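Local coordinates for regulator of polyketide synthase expression (Bifidobacterium adolescentis, PDB 3ONQ), which probably regulates transcription of polyketide synthase genes and carries a PucR-type C-terminal helix-turn-helix domain likely to bind DNA, at residues F29-T34 against D39-L44; C56-G61 against S137-E142; R79-E84 against P107-T112; F94-A99 against R141-S146; E179-N184 against A247-T252. All blocks are in the same frame, centred on the assembly; numbering follows the deposited sequence.

Contact 1: F29-T34 against D39-L44; sequences FECLLT and DRVVSL
The carbonyl O of Glu30, one residue ahead of the Cys31 that packs on Val41, receives Thr34 N at 3.0 Å, and Thr34 OG1 lies 2.9 Å from the same oxygen. This is the end of the helix, where Thr34 is the first residue to leave helical geometry.

Across the contact the meeting is apolar, and Val41 is its centre. With CG1 anti to the backbone N (chi1 180°), its two methyls part toward different neighbours: CG1 lies 3.7 Å from Leu32 CD2, and CG2 lies 3.8 Å from Cys31 CB. Leu32 swings its CD2 branch over to Val41 although its CB does not point there directly. Cys31 SG extends to Leu44 CD1 at 4.4 Å, a looser touch one turn further along 39-44.

Met36, in the connecting loop, touches both Cys31 and Val41, while Val133 of helix 132-149 lies against Leu32 and Val41. All four residues that meet across the contact are buried. On 39-44, Ser43 OG is hydrogen-bonded to Glu30 OE1 of the second subunit. The segment axes come within 10.4 Å and run at 141°, so helices 21-33 and 39-48, joined by a short loop, form a splayed antiparallel helical hairpin.

Contact 2: C56-G61 against S137-E142; sequences CFAIGG and SHALRE
Ala58 meets Ala139 where strand 55-61 is covered by helix 132-149, a helix-on-sheet layer of the alpha-beta-alpha sandwich. The segment axes approach to 7.2 Å and run at only 19° to each other, so the helix lies nearly along the strand. Such closeness is possible because both central residues are alanines: their CA atoms stand 5.6 Å apart, and neither has anything beyond CB to hold the backbones apart.

From this point the fit slackens. Leu140 contributes CD2, which reaches Ala58 CB at 4.2 Å; the branch bends in from a CB that does not itself aim at the strand. Toward the start of the strand, Cys56 also faces the helix but stays further from it. Ile59 and Phe57 turn the other way, where Phe57 meets Pro107 and Thr110 of helix 107-114, so the sheet is covered on its second face too. On the outer side of the helix, His138 and Arg141 are partly exposed; His138 stacks with Tyr176, and Arg141 NH1 is hydrogen-bonded to Leu33 O.

At the tight centre the methyls face each other, Ala58 CB to Ala139 CB at 3.9 Å, and Ala58 CB also rests 3.7 Å from the carbonyl Ala139 O.

Contact 3: R79-E84 against P107-T112; sequences RDLGGE and PEVTCT
No ring or planar side chain enters the meeting of Leu81 with Val109 and Thr110; a nearby flat group, the ring of Phe57 on strand 55-61, packs against Thr110 and Pro107 from the sheet side. The contact itself is made by the methyls of Leu81 against a valine methyl and a threonine hydroxyl.

Leu81 carries it with both branches. CG stands beside the backbone N (chi1 -74°), and from there CD2 reaches Val109 CG1 at 3.5 Å while CD1 lies 3.9 Å from Thr110 OG1. The latter is a van der Waals contact: the hydroxyl's polar partner is Thr106 O, one turn back in the chain. Thr110 is buried and Val109 exposed, so Leu81 spans the border between interior and surface.

The backbone turns sharply just after Leu81. Gly82 N bonds to Arg79 O at 2.9 Å, Gly83 N to Val78 O, and Gly82 has a positive phi of 88° at which a side chain would press on the preceding carbonyl O. Leu81 is also tied by a backbone hydrogen bond to Ala104, in the loop before helix 107-114. A Schellman motif, with Gly82 as C-prime, thus ends helix 67-80, and Leu81, the first residue beyond the helical geometry, packs on helix 107-114.

Contact 4: F94-A99 against R141-S146; sequences FLLALA and RETMFS
Leu96 has its CG beside the backbone N and anti to the carbonyl carbon (chi1 -82°), which carries the side chain off strand 94-100 to the helix; Thr143 answers with CG2, the branch anti to its own backbone N. The two side chains slide past each other in opposite directions, with Leu96 CG 3.9 Å from Thr143 CG2. The other branch of the threonine, OG1, is hydrogen-bonded to Ala139 O, a turn earlier in the helix, consistent with the rotation that leaves the methyl for Leu96.

Leu96 CD2 goes further, to the next residue: it lies 4.1 Å from Met144 N and 4.2 Å from Met144 CB. Only the root of this selenomethionine takes part, because the rest of the chain leads away from the strand and bends at chi3 (75°). Its CE ends 3.5 Å above one face of the Phe145 ring, offset toward the rim, and also over a face of the Arg141 guanidinium, while Arg141 NH2 lies at the edge of that ring in its plane.

Further along the helix, Ser146 OG donates to Glu142 O at 2.9 Å, and Ser146 N reaches the same oxygen from the opposite face of its plane. Through its contacts with Thr143 and Met144, Leu96 joins the sheet to helix 132-149, as the side chains between layers do in an alpha-beta-alpha sandwich.

Contact 5: E179-N184 against A247-T252; sequences EELYRN and AYVLTT. With SO4 (sulfate ion), chain O.
Leu181 reaches across with both methyls: CD1 to Thr252 CG2 at 4.0 Å, and CD2 to Val249 CG1 at 4.2 Å. Its CB points to the facing helix, where it also touches Ala253. Thr252 offers its methyl because CG2 is anti to the backbone N, which leaves OG1 beside that N (chi1 -58°). There OG1 donates to Tyr248 O at 3.0 Å, and Thr252 N bonds to the same oxygen from the opposite face of its plane. The hydroxyl is also hydrogen-bonded to Tyr248 OH of the third subunit, where the two Tyr248 rings meet with planes at about 40°. With a valine here, the methyl against Leu181 could remain, but the tyrosine hydroxyl of the third subunit would probably be left without this partner at the subunit interface.

Farther out, Glu179 OE1 forms a salt bridge with Arg260, a polar tie between the same two helices. Its OE2 takes a second, from Arg183 NE at 2.8 Å; OE2 lies in the guanidinium plane of Arg183, whereas NE meets it from above the carboxylate plane. At the periphery, Asn184 ND2 donates to sulfate O3 at 3.1 Å; the ion probably comes from the crystallisation liquor. The contact fastens helix 175-190 to helix 244-261, whose segment 247-252 lies within the PucR-type C-terminal helix-turn-helix family region.

From the N terminus, contact 1 closes first, a short loop between two successive helices. Strand 55-61 then opens contact 2, which closes only on helix 132-149 and encloses contact 3 entirely. Contact 4 opens on strand 94-100, between the two segments of contact 3, and closes after it, so 3 and 4 cross. Contacts 2 and 4 end on the same helix, share Arg141 and Glu142, and start from neighbouring strands, their centres 4 Å apart. Leu32 O to Ser137 OG ties contact 1 to that helix, and Ile59 against Cys111 ties contact 2 to contact 3. Contact 5 follows in series, closing a 62-residue, largely helical loop between helices 175-190 and 244-261.

Contact 1: F29-T34 against D39-L44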
# COMPACT_ATOMS: atom_id res chain seq x y z
N PHE B 29 -17.23 4.11 -10.36
CA PHE B 29 -17.99 3.41 -9.34
C PHE B 29 -17.49 1.98 -9.18
O PHE B 29 -17.13 1.56 -8.08
CB PHE B 29 -19.49 3.42 -9.68
CG PHE B 29 -20.36 2.71 -8.67
CD1 PHE B 29 -20.72 3.32 -7.48
CD2 PHE B 29 -20.84 1.44 -8.93
CE1 PHE B 29 -21.54 2.68 -6.57
CE2 PHE B 29 -21.66 0.78 -8.02
CZ PHE B 29 -22.02 1.41 -6.84
N GLU B 30 -17.45 1.23 -10.28
CA GLU B 30 -17.04 -0.17 -10.17
C GLU B 30 -15.60 -0.31 -9.71
O GLU B 30 -15.29 -1.24 -8.95
CB GLU B 30 -17.24 -0.92 -11.49
CG GLU B 30 -18.70 -1.10 -11.87
CD GLU B 30 -18.86 -1.83 -13.20
OE1 GLU B 30 -17.87 -2.45 -13.66
OE2 GLU B 30 -19.96 -1.77 -13.78
N CYS B 31 -14.71 0.58 -10.16
CA CYS B 31 -13.33 0.50 -9.71
C CYS B 31 -13.28 0.69 -8.19
O CYS B 31 -12.65 -0.09 -7.48
CB CYS B 31 -12.46 1.54 -10.41
SG CYS B 31 -12.20 1.24 -12.19
N LEU B 32 -13.95 1.72 -7.70
CA LEU B 32 -13.92 2.03 -6.29
C LEU B 32 -14.52 0.88 -5.48
O LEU B 32 -13.96 0.47 -4.47
CB LEU B 32 -14.68 3.33 -6.00
CG LEU B 32 -14.08 4.59 -6.62
CD1 LEU B 32 -15.05 5.76 -6.52
CD2 LEU B 32 -12.74 4.93 -5.98
N LEU B 33 -15.65 0.35 -5.95
CA LEU B 33 -16.33 -0.72 -5.23
C LEU B 33 -15.46 -1.99 -5.19
O LEU B 33 -15.56 -2.79 -4.26
CB LEU B 33 -17.69 -1.02 -5.86
CG LEU B 33 -18.75 -1.66 -4.97
CD1 LEU B 33 -18.85 -0.90 -3.66
CD2 LEU B 33 -20.09 -1.68 -5.69
N THR B 34 -14.60 -2.16 -6.20
CA THR B 34 -13.74 -3.34 -6.27
C THR B 34 -12.33 -3.09 -5.72
O THR B 34 -11.40 -3.84 -6.00
CB THR B 34 -13.67 -3.96 -7.70
OG1 THR B 34 -13.09 -3.03 -8.63
CG2 THR B 34 -15.06 -4.36 -8.19
N ASP B 39 -3.62 5.23 -9.65
CA ASP B 39 -3.60 6.49 -10.37
C ASP B 39 -4.63 6.57 -11.49
O ASP B 39 -5.13 7.64 -11.78
CB ASP B 39 -2.20 6.79 -10.89
CG ASP B 39 -1.30 7.36 -9.82
OD1 ASP B 39 -1.81 8.00 -8.88
OD2 ASP B 39 -0.08 7.17 -9.90
N ARG B 40 -4.93 5.45 -12.14
CA ARG B 40 -5.93 5.46 -13.18
C ARG B 40 -7.29 5.88 -12.63
O ARG B 40 -8.03 6.62 -13.27
CB ARG B 40 -6.04 4.08 -13.83
CG ARG B 40 -4.77 3.59 -14.49
CD ARG B 40 -4.86 2.13 -14.83
NE ARG B 40 -4.96 1.29 -13.65
CZ ARG B 40 -5.37 0.03 -13.65
NH1 ARG B 40 -5.72 -0.55 -14.78
NH2 ARG B 40 -5.44 -0.64 -12.52
N VAL B 41 -7.61 5.42 -11.43
CA VAL B 41 -8.87 5.75 -10.77
C VAL B 41 -8.84 7.20 -10.32
O VAL B 41 -9.84 7.91 -10.41
CB VAL B 41 -9.12 4.81 -9.56
CG1 VAL B 41 -10.42 5.16 -8.87
CG2 VAL B 41 -9.12 3.37 -10.02
N VAL B 42 -7.69 7.65 -9.86
CA VAL B 42 -7.52 9.07 -9.58
C VAL B 42 -7.80 9.89 -10.84
O VAL B 42 -8.49 10.91 -10.78
CB VAL B 42 -6.10 9.38 -9.08
CG1 VAL B 42 -5.93 10.88 -8.89
CG2 VAL B 42 -5.81 8.61 -7.79
N SER B 43 -7.28 9.43 -11.99
CA SER B 43 -7.54 10.13 -13.25
C SER B 43 -9.03 10.13 -13.62
O SER B 43 -9.57 11.15 -14.06
CB SER B 43 -6.70 9.53 -14.40
OG SER B 43 -5.32 9.81 -14.25
N LEU B 44 -9.70 9.00 -13.45
CA LEU B 44 -11.13 8.96 -13.74
C LEU B 44 -11.88 9.95 -12.86
O LEU B 44 -12.76 10.67 -13.33
CB LEU B 44 -11.69 7.55 -13.54
CG LEU B 44 -11.20 6.50 -14.53
CD1 LEU B 44 -11.87 5.18 -14.21
CD2 LEU B 44 -11.50 6.91 -15.95

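Contact 2: C56-G61 against S137-E142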
# COMPACT_ATOMS: atom_id res chain seq x y z
N CYS B 56 -15.27 13.00 1.30
CA CYS B 56 -16.44 12.38 0.72
C CYS B 56 -17.08 11.46 1.76
O CYS B 56 -16.46 11.16 2.78
CB CYS B 56 -16.05 11.56 -0.52
SG CYS B 56 -14.93 10.14 -0.16
N PHE B 57 -18.31 11.03 1.48
CA PHE B 57 -18.99 10.04 2.30
C PHE B 57 -20.01 9.36 1.41
O PHE B 57 -20.30 9.85 0.31
CB PHE B 57 -19.69 10.69 3.51
CG PHE B 57 -20.71 11.74 3.13
CD1 PHE B 57 -22.02 11.38 2.85
CD2 PHE B 57 -20.36 13.08 3.07
CE1 PHE B 57 -22.96 12.34 2.50
CE2 PHE B 57 -21.30 14.04 2.73
CZ PHE B 57 -22.60 13.68 2.43
N ALA B 58 -20.55 8.25 1.87
CA ALA B 58 -21.46 7.47 1.05
C ALA B 58 -22.77 7.20 1.78
O ALA B 58 -22.81 7.09 3.01
CB ALA B 58 -20.79 6.16 0.62
N ILE B 59 -23.84 7.09 1.00
CA ILE B 59 -25.14 6.71 1.52
C ILE B 59 -25.63 5.61 0.61
O ILE B 59 -25.44 5.67 -0.61
CB ILE B 59 -26.15 7.87 1.44
CG1 ILE B 59 -25.65 9.06 2.25
CG2 ILE B 59 -27.51 7.43 1.96
CD1 ILE B 59 -26.56 10.30 2.15
N GLY B 60 -26.25 4.58 1.19
CA GLY B 60 -26.74 3.47 0.40
C GLY B 60 -27.98 2.85 1.01
O GLY B 60 -28.16 2.88 2.23
N GLY B 61 -28.83 2.30 0.16
CA GLY B 61 -30.03 1.61 0.58
C GLY B 61 -30.81 1.19 -0.65
O GLY B 61 -30.25 1.15 -1.75
N SER B 137 -13.17 4.76 -2.01
CA SER B 137 -13.30 3.30 -2.14
C SER B 137 -13.71 2.69 -0.80
O SER B 137 -14.58 1.82 -0.74
CB SER B 137 -11.98 2.68 -2.60
OG SER B 137 -12.10 1.27 -2.71
N HIS B 138 -13.09 3.16 0.27
CA HIS B 138 -13.44 2.75 1.63
C HIS B 138 -14.92 3.03 1.95
O HIS B 138 -15.63 2.16 2.45
CB HIS B 138 -12.54 3.47 2.64
CG HIS B 138 -12.65 2.94 4.04
ND1 HIS B 138 -11.79 3.29 5.05
CD2 HIS B 138 -13.54 2.07 4.59
CE1 HIS B 138 -12.13 2.66 6.16
NE2 HIS B 138 -13.19 1.91 5.91
N ALA B 139 -15.37 4.25 1.67
CA ALA B 139 -16.75 4.64 1.95
C ALA B 139 -17.75 3.76 1.20
O ALA B 139 -18.73 3.28 1.76
CB ALA B 139 -16.98 6.13 1.60
N LEU B 140 -17.50 3.55 -0.08
CA LEU B 140 -18.40 2.71 -0.87
C LEU B 140 -18.40 1.24 -0.40
O LEU B 140 -19.44 0.60 -0.35
CB LEU B 140 -18.07 2.81 -2.35
CG LEU B 140 -18.51 4.14 -2.97
CD1 LEU B 140 -17.93 4.34 -4.38
CD2 LEU B 140 -20.02 4.19 -3.02
N ARG B 141 -17.23 0.71 -0.06
CA ARG B 141 -17.17 -0.68 0.36
C ARG B 141 -17.78 -0.90 1.76
O ARG B 141 -18.54 -1.84 1.95
CB ARG B 141 -15.74 -1.21 0.26
CG ARG B 141 -15.33 -1.47 -1.20
CD ARG B 141 -13.90 -1.99 -1.32
NE ARG B 141 -13.68 -3.27 -0.63
CZ ARG B 141 -13.87 -4.46 -1.19
NH1 ARG B 141 -14.29 -4.56 -2.44
NH2 ARG B 141 -13.63 -5.57 -0.49
N GLU B 142 -17.48 -0.04 2.72
CA GLU B 142 -18.09 -0.22 4.04
C GLU B 142 -19.61 -0.09 3.92
O GLU B 142 -20.35 -0.74 4.67
CB GLU B 142 -17.52 0.74 5.08
CG GLU B 142 -17.82 2.23 4.84
CD GLU B 142 -16.89 3.13 5.66
OE1 GLU B 142 -16.46 2.72 6.76
OE2 GLU B 142 -16.58 4.25 5.21

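Contact 3: R79-E84 against P107-T112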
# COMPACT_ATOMS: atom_id res chain seq x y z
N ARG B 79 -27.19 19.16 -5.09
CA ARG B 79 -27.21 20.48 -5.72
C ARG B 79 -27.75 21.54 -4.77
O ARG B 79 -27.13 22.59 -4.56
CB ARG B 79 -28.05 20.41 -7.00
CG ARG B 79 -27.92 21.61 -7.92
CD ARG B 79 -27.82 21.17 -9.38
NE ARG B 79 -28.85 20.18 -9.75
CZ ARG B 79 -28.60 19.01 -10.34
NH1 ARG B 79 -29.60 18.19 -10.64
NH2 ARG B 79 -27.36 18.65 -10.64
N ASP B 80 -28.91 21.27 -4.17
CA ASP B 80 -29.56 22.22 -3.26
C ASP B 80 -28.69 22.56 -2.04
O ASP B 80 -28.89 23.60 -1.41
CB ASP B 80 -30.92 21.69 -2.77
CG ASP B 80 -31.98 21.68 -3.86
OD1 ASP B 80 -31.72 22.20 -4.96
OD2 ASP B 80 -33.08 21.15 -3.60
N LEU B 81 -27.75 21.68 -1.70
CA LEU B 81 -26.90 21.89 -0.54
C LEU B 81 -25.55 22.48 -0.93
O LEU B 81 -24.63 22.55 -0.11
CB LEU B 81 -26.70 20.59 0.24
CG LEU B 81 -27.90 20.11 1.06
CD1 LEU B 81 -27.85 18.60 1.27
CD2 LEU B 81 -27.99 20.87 2.40
N GLY B 82 -25.42 22.89 -2.18
CA GLY B 82 -24.22 23.56 -2.66
C GLY B 82 -23.11 22.65 -3.18
O GLY B 82 -21.97 23.10 -3.33
N GLY B 83 -23.41 21.39 -3.45
CA GLY B 83 -22.40 20.47 -3.94
C GLY B 83 -22.53 20.29 -5.44
O GLY B 83 -23.54 20.66 -6.03
N GLU B 84 -21.52 19.71 -6.07
CA GLU B 84 -21.59 19.48 -7.51
C GLU B 84 -21.07 18.12 -7.96
O GLU B 84 -21.00 17.84 -9.15
CB GLU B 84 -20.87 20.59 -8.26
CG GLU B 84 -19.64 21.13 -7.56
CD GLU B 84 -19.16 22.41 -8.21
OE1 GLU B 84 -19.58 22.68 -9.36
OE2 GLU B 84 -18.38 23.15 -7.58
N PRO B 107 -22.62 14.82 6.04
CA PRO B 107 -23.26 13.50 6.09
C PRO B 107 -24.68 13.48 6.66
O PRO B 107 -25.57 13.01 5.96
CB PRO B 107 -22.31 12.69 6.99
CG PRO B 107 -20.98 13.36 6.80
CD PRO B 107 -21.32 14.82 6.72
N GLU B 108 -24.90 13.97 7.87
CA GLU B 108 -26.23 13.86 8.48
C GLU B 108 -27.27 14.69 7.71
O GLU B 108 -28.37 14.20 7.43
CB GLU B 108 -26.22 14.24 9.96
CG GLU B 108 -25.35 13.31 10.82
CD GLU B 108 -25.94 11.90 10.98
OE1 GLU B 108 -27.16 11.72 10.75
OE2 GLU B 108 -25.18 10.97 11.34
N VAL B 109 -26.93 15.92 7.37
CA VAL B 109 -27.84 16.77 6.60
C VAL B 109 -28.16 16.17 5.23
O VAL B 109 -29.30 16.19 4.77
CB VAL B 109 -27.26 18.20 6.45
CG1 VAL B 109 -28.04 18.99 5.40
CG2 VAL B 109 -27.28 18.91 7.79
N THR B 110 -27.16 15.61 4.56
CA THR B 110 -27.41 15.02 3.25
C THR B 110 -28.28 13.77 3.40
O THR B 110 -29.21 13.56 2.63
CB THR B 110 -26.11 14.65 2.52
OG1 THR B 110 -25.33 15.83 2.35
CG2 THR B 110 -26.43 14.06 1.16
N CYS B 111 -27.99 12.97 4.41
CA CYS B 111 -28.76 11.76 4.64
C CYS B 111 -30.23 12.10 4.91
O CYS B 111 -31.13 11.46 4.37
CB CYS B 111 -28.15 10.94 5.78
SG CYS B 111 -29.01 9.40 6.13
N THR B 112 -30.47 13.13 5.72
CA THR B 112 -31.83 13.55 6.00
C THR B 112 -32.55 14.01 4.74
O THR B 112 -33.72 13.69 4.55
CB THR B 112 -31.88 14.69 7.05
OG1 THR B 112 -31.48 14.18 8.32
CG2 THR B 112 -33.31 15.23 7.16

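Contact 4: F94-A99 against R141-S146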
# COMPACT_ATOMS: atom_id res chain seq x y z
N PHE B 94 -29.38 -2.62 -4.29
CA PHE B 94 -28.98 -1.38 -3.60
C PHE B 94 -28.55 -0.27 -4.56
O PHE B 94 -27.94 -0.53 -5.59
CB PHE B 94 -27.83 -1.64 -2.64
CG PHE B 94 -28.09 -2.74 -1.66
CD1 PHE B 94 -29.20 -2.70 -0.84
CD2 PHE B 94 -27.22 -3.81 -1.55
CE1 PHE B 94 -29.44 -3.71 0.07
CE2 PHE B 94 -27.46 -4.82 -0.65
CZ PHE B 94 -28.57 -4.77 0.15
N LEU B 95 -28.88 0.97 -4.21
CA LEU B 95 -28.29 2.14 -4.85
C LEU B 95 -27.30 2.75 -3.86
O LEU B 95 -27.65 2.99 -2.71
CB LEU B 95 -29.38 3.16 -5.21
CG LEU B 95 -28.93 4.44 -5.93
CD1 LEU B 95 -29.99 4.92 -6.88
CD2 LEU B 95 -28.56 5.55 -4.93
N LEU B 96 -26.07 2.99 -4.31
CA LEU B 96 -25.06 3.62 -3.48
C LEU B 96 -24.68 4.96 -4.09
O LEU B 96 -24.54 5.07 -5.31
CB LEU B 96 -23.80 2.75 -3.35
CG LEU B 96 -23.78 1.61 -2.33
CD1 LEU B 96 -24.98 0.71 -2.50
CD2 LEU B 96 -22.49 0.81 -2.44
N ALA B 97 -24.53 5.97 -3.24
CA ALA B 97 -24.16 7.30 -3.68
C ALA B 97 -22.98 7.79 -2.87
O ALA B 97 -23.02 7.79 -1.63
CB ALA B 97 -25.34 8.26 -3.52
N LEU B 98 -21.94 8.21 -3.58
CA LEU B 98 -20.76 8.78 -2.98
C LEU B 98 -20.79 10.29 -3.22
O LEU B 98 -20.66 10.74 -4.36
CB LEU B 98 -19.52 8.20 -3.63
CG LEU B 98 -18.18 8.77 -3.15
CD1 LEU B 98 -17.82 8.18 -1.80
CD2 LEU B 98 -17.10 8.49 -4.18
N ALA B 99 -20.96 11.06 -2.15
CA ALA B 99 -21.04 12.52 -2.29
C ALA B 99 -19.72 13.19 -1.95
O ALA B 99 -19.02 12.80 -1.00
CB ALA B 99 -22.16 13.08 -1.42
N ARG B 141 -17.23 0.71 -0.06
CA ARG B 141 -17.17 -0.68 0.36
C ARG B 141 -17.78 -0.90 1.76
O ARG B 141 -18.54 -1.84 1.95
CB ARG B 141 -15.74 -1.21 0.26
CG ARG B 141 -15.33 -1.47 -1.20
CD ARG B 141 -13.90 -1.99 -1.32
NE ARG B 141 -13.68 -3.27 -0.63
CZ ARG B 141 -13.87 -4.46 -1.19
NH1 ARG B 141 -14.29 -4.56 -2.44
NH2 ARG B 141 -13.63 -5.57 -0.49
N GLU B 142 -17.48 -0.04 2.72
CA GLU B 142 -18.09 -0.22 4.04
C GLU B 142 -19.61 -0.09 3.92
O GLU B 142 -20.35 -0.74 4.67
CB GLU B 142 -17.52 0.74 5.08
CG GLU B 142 -17.82 2.23 4.84
CD GLU B 142 -16.89 3.13 5.66
OE1 GLU B 142 -16.46 2.72 6.76
OE2 GLU B 142 -16.58 4.25 5.21
N THR B 143 -20.06 0.73 2.98
CA THR B 143 -21.49 0.89 2.74
C THR B 143 -22.07 -0.39 2.14
O THR B 143 -23.07 -0.93 2.63
CB THR B 143 -21.79 2.10 1.84
OG1 THR B 143 -21.41 3.30 2.52
CG2 THR B 143 -23.28 2.18 1.52
N MSE B 144 -21.43 -0.89 1.09
CA MSE B 144 -21.83 -2.17 0.50
C MSE B 144 -21.90 -3.30 1.54
O MSE B 144 -22.92 -3.99 1.65
CB MSE B 144 -20.88 -2.58 -0.62
CG MSE B 144 -21.06 -4.06 -1.08
SE MSE B 144 -19.72 -4.51 -2.42
CE MSE B 144 -18.18 -4.68 -1.22
N PHE B 145 -20.82 -3.52 2.27
CA PHE B 145 -20.80 -4.60 3.26
C PHE B 145 -21.82 -4.42 4.39
O PHE B 145 -22.40 -5.40 4.87
CB PHE B 145 -19.40 -4.78 3.85
CG PHE B 145 -18.45 -5.56 2.97
CD1 PHE B 145 -18.65 -6.91 2.73
CD2 PHE B 145 -17.33 -4.95 2.44
CE1 PHE B 145 -17.77 -7.64 1.95
CE2 PHE B 145 -16.44 -5.66 1.66
CZ PHE B 145 -16.65 -7.01 1.41
N SER B 146 -22.03 -3.18 4.83
CA SER B 146 -23.01 -2.90 5.88
C SER B 146 -24.41 -3.26 5.42
O SER B 146 -25.18 -3.85 6.17
CB SER B 146 -22.99 -1.42 6.33
OG SER B 146 -21.82 -1.13 7.09

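Contact 5: E179-N184 against A247-T252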
# COMPACT_ATOMS: atom_id res chain seq x y z
N GLU B 179 -10.00 -5.18 10.32
CA GLU B 179 -8.94 -4.30 10.79
C GLU B 179 -9.45 -3.43 11.93
O GLU B 179 -8.76 -3.28 12.94
CB GLU B 179 -8.40 -3.44 9.64
CG GLU B 179 -7.24 -2.54 10.05
CD GLU B 179 -5.95 -3.32 10.30
OE1 GLU B 179 -5.90 -4.54 10.00
OE2 GLU B 179 -4.98 -2.70 10.79
N GLU B 180 -10.65 -2.87 11.78
CA GLU B 180 -11.23 -2.07 12.87
C GLU B 180 -11.41 -2.87 14.17
O GLU B 180 -11.11 -2.37 15.25
CB GLU B 180 -12.57 -1.45 12.46
CG GLU B 180 -12.43 -0.31 11.44
CD GLU B 180 -13.74 0.42 11.21
OE1 GLU B 180 -14.62 0.38 12.11
OE2 GLU B 180 -13.90 1.03 10.13
N LEU B 181 -11.90 -4.10 14.06
CA LEU B 181 -12.07 -4.95 15.24
C LEU B 181 -10.72 -5.12 15.91
O LEU B 181 -10.61 -5.04 17.12
CB LEU B 181 -12.66 -6.31 14.86
CG LEU B 181 -14.15 -6.28 14.51
CD1 LEU B 181 -14.58 -7.51 13.69
CD2 LEU B 181 -14.97 -6.13 15.78
N TYR B 182 -9.68 -5.33 15.11
CA TYR B 182 -8.34 -5.49 15.66
C TYR B 182 -7.83 -4.19 16.30
O TYR B 182 -7.45 -4.17 17.47
CB TYR B 182 -7.37 -5.95 14.56
CG TYR B 182 -5.96 -6.21 15.06
CD1 TYR B 182 -5.71 -7.14 16.07
CD2 TYR B 182 -4.88 -5.54 14.52
CE1 TYR B 182 -4.42 -7.39 16.52
CE2 TYR B 182 -3.58 -5.78 14.96
CZ TYR B 182 -3.35 -6.70 15.96
OH TYR B 182 -2.07 -6.94 16.40
N ARG B 183 -7.84 -3.11 15.53
CA ARG B 183 -7.24 -1.85 15.95
C ARG B 183 -8.07 -1.08 16.95
O ARG B 183 -7.54 -0.59 17.94
CB ARG B 183 -6.97 -0.95 14.75
CG ARG B 183 -6.05 -1.53 13.71
CD ARG B 183 -4.65 -1.67 14.26
NE ARG B 183 -3.70 -2.14 13.25
CZ ARG B 183 -2.41 -2.38 13.51
NH1 ARG B 183 -1.94 -2.20 14.74
NH2 ARG B 183 -1.60 -2.80 12.54
N ASN B 184 -9.36 -0.95 16.68
CA ASN B 184 -10.20 -0.04 17.45
C ASN B 184 -10.89 -0.68 18.64
O ASN B 184 -11.43 0.01 19.49
CB ASN B 184 -11.26 0.62 16.59
CG ASN B 184 -10.67 1.47 15.47
OD1 ASN B 184 -9.50 1.84 15.52
ND2 ASN B 184 -11.47 1.76 14.45
N ALA B 247 -21.55 -7.32 23.55
CA ALA B 247 -20.77 -8.46 24.02
C ALA B 247 -20.42 -9.37 22.84
O ALA B 247 -19.32 -9.92 22.76
CB ALA B 247 -21.53 -9.24 25.12
N TYR B 248 -21.36 -9.53 21.92
CA TYR B 248 -21.08 -10.30 20.71
C TYR B 248 -19.99 -9.61 19.87
O TYR B 248 -19.09 -10.27 19.38
CB TYR B 248 -22.37 -10.49 19.91
CG TYR B 248 -22.12 -11.07 18.54
CD1 TYR B 248 -21.71 -12.38 18.38
CD2 TYR B 248 -22.28 -10.30 17.40
CE1 TYR B 248 -21.48 -12.91 17.12
CE2 TYR B 248 -22.06 -10.81 16.15
CZ TYR B 248 -21.66 -12.11 16.01
OH TYR B 248 -21.43 -12.61 14.75
N VAL B 249 -20.07 -8.28 19.73
CA VAL B 249 -19.02 -7.53 19.05
C VAL B 249 -17.66 -7.71 19.75
O VAL B 249 -16.65 -8.01 19.11
CB VAL B 249 -19.36 -6.02 18.95
CG1 VAL B 249 -18.21 -5.24 18.30
CG2 VAL B 249 -20.66 -5.81 18.17
N LEU B 250 -17.63 -7.56 21.06
CA LEU B 250 -16.37 -7.70 21.79
C LEU B 250 -15.77 -9.11 21.65
O LEU B 250 -14.57 -9.27 21.41
CB LEU B 250 -16.58 -7.34 23.26
CG LEU B 250 -16.79 -5.85 23.56
CD1 LEU B 250 -17.45 -5.65 24.91
CD2 LEU B 250 -15.47 -5.09 23.49
N THR B 251 -16.63 -10.11 21.76
CA THR B 251 -16.21 -11.51 21.62
C THR B 251 -15.54 -11.69 20.26
O THR B 251 -14.49 -12.33 20.15
CB THR B 251 -17.42 -12.46 21.78
OG1 THR B 251 -18.03 -12.25 23.05
CG2 THR B 251 -17.00 -13.93 21.65
N THR B 252 -16.13 -11.10 19.23
CA THR B 252 -15.60 -11.21 17.88
C THR B 252 -14.24 -10.53 17.79
O THR B 252 -13.28 -11.10 17.25
CB THR B 252 -16.55 -10.61 16.82
OG1 THR B 252 -17.82 -11.26 16.90
CG2 THR B 252 -15.98 -10.79 15.42
S SO4 O . -10.71 4.34 11.44
O1 SO4 O . -11.95 4.73 12.11
O2 SO4 O . -9.66 5.32 11.73
O3 SO4 O . -10.26 3.03 11.93
O4 SO4 O . -10.93 4.27 10.00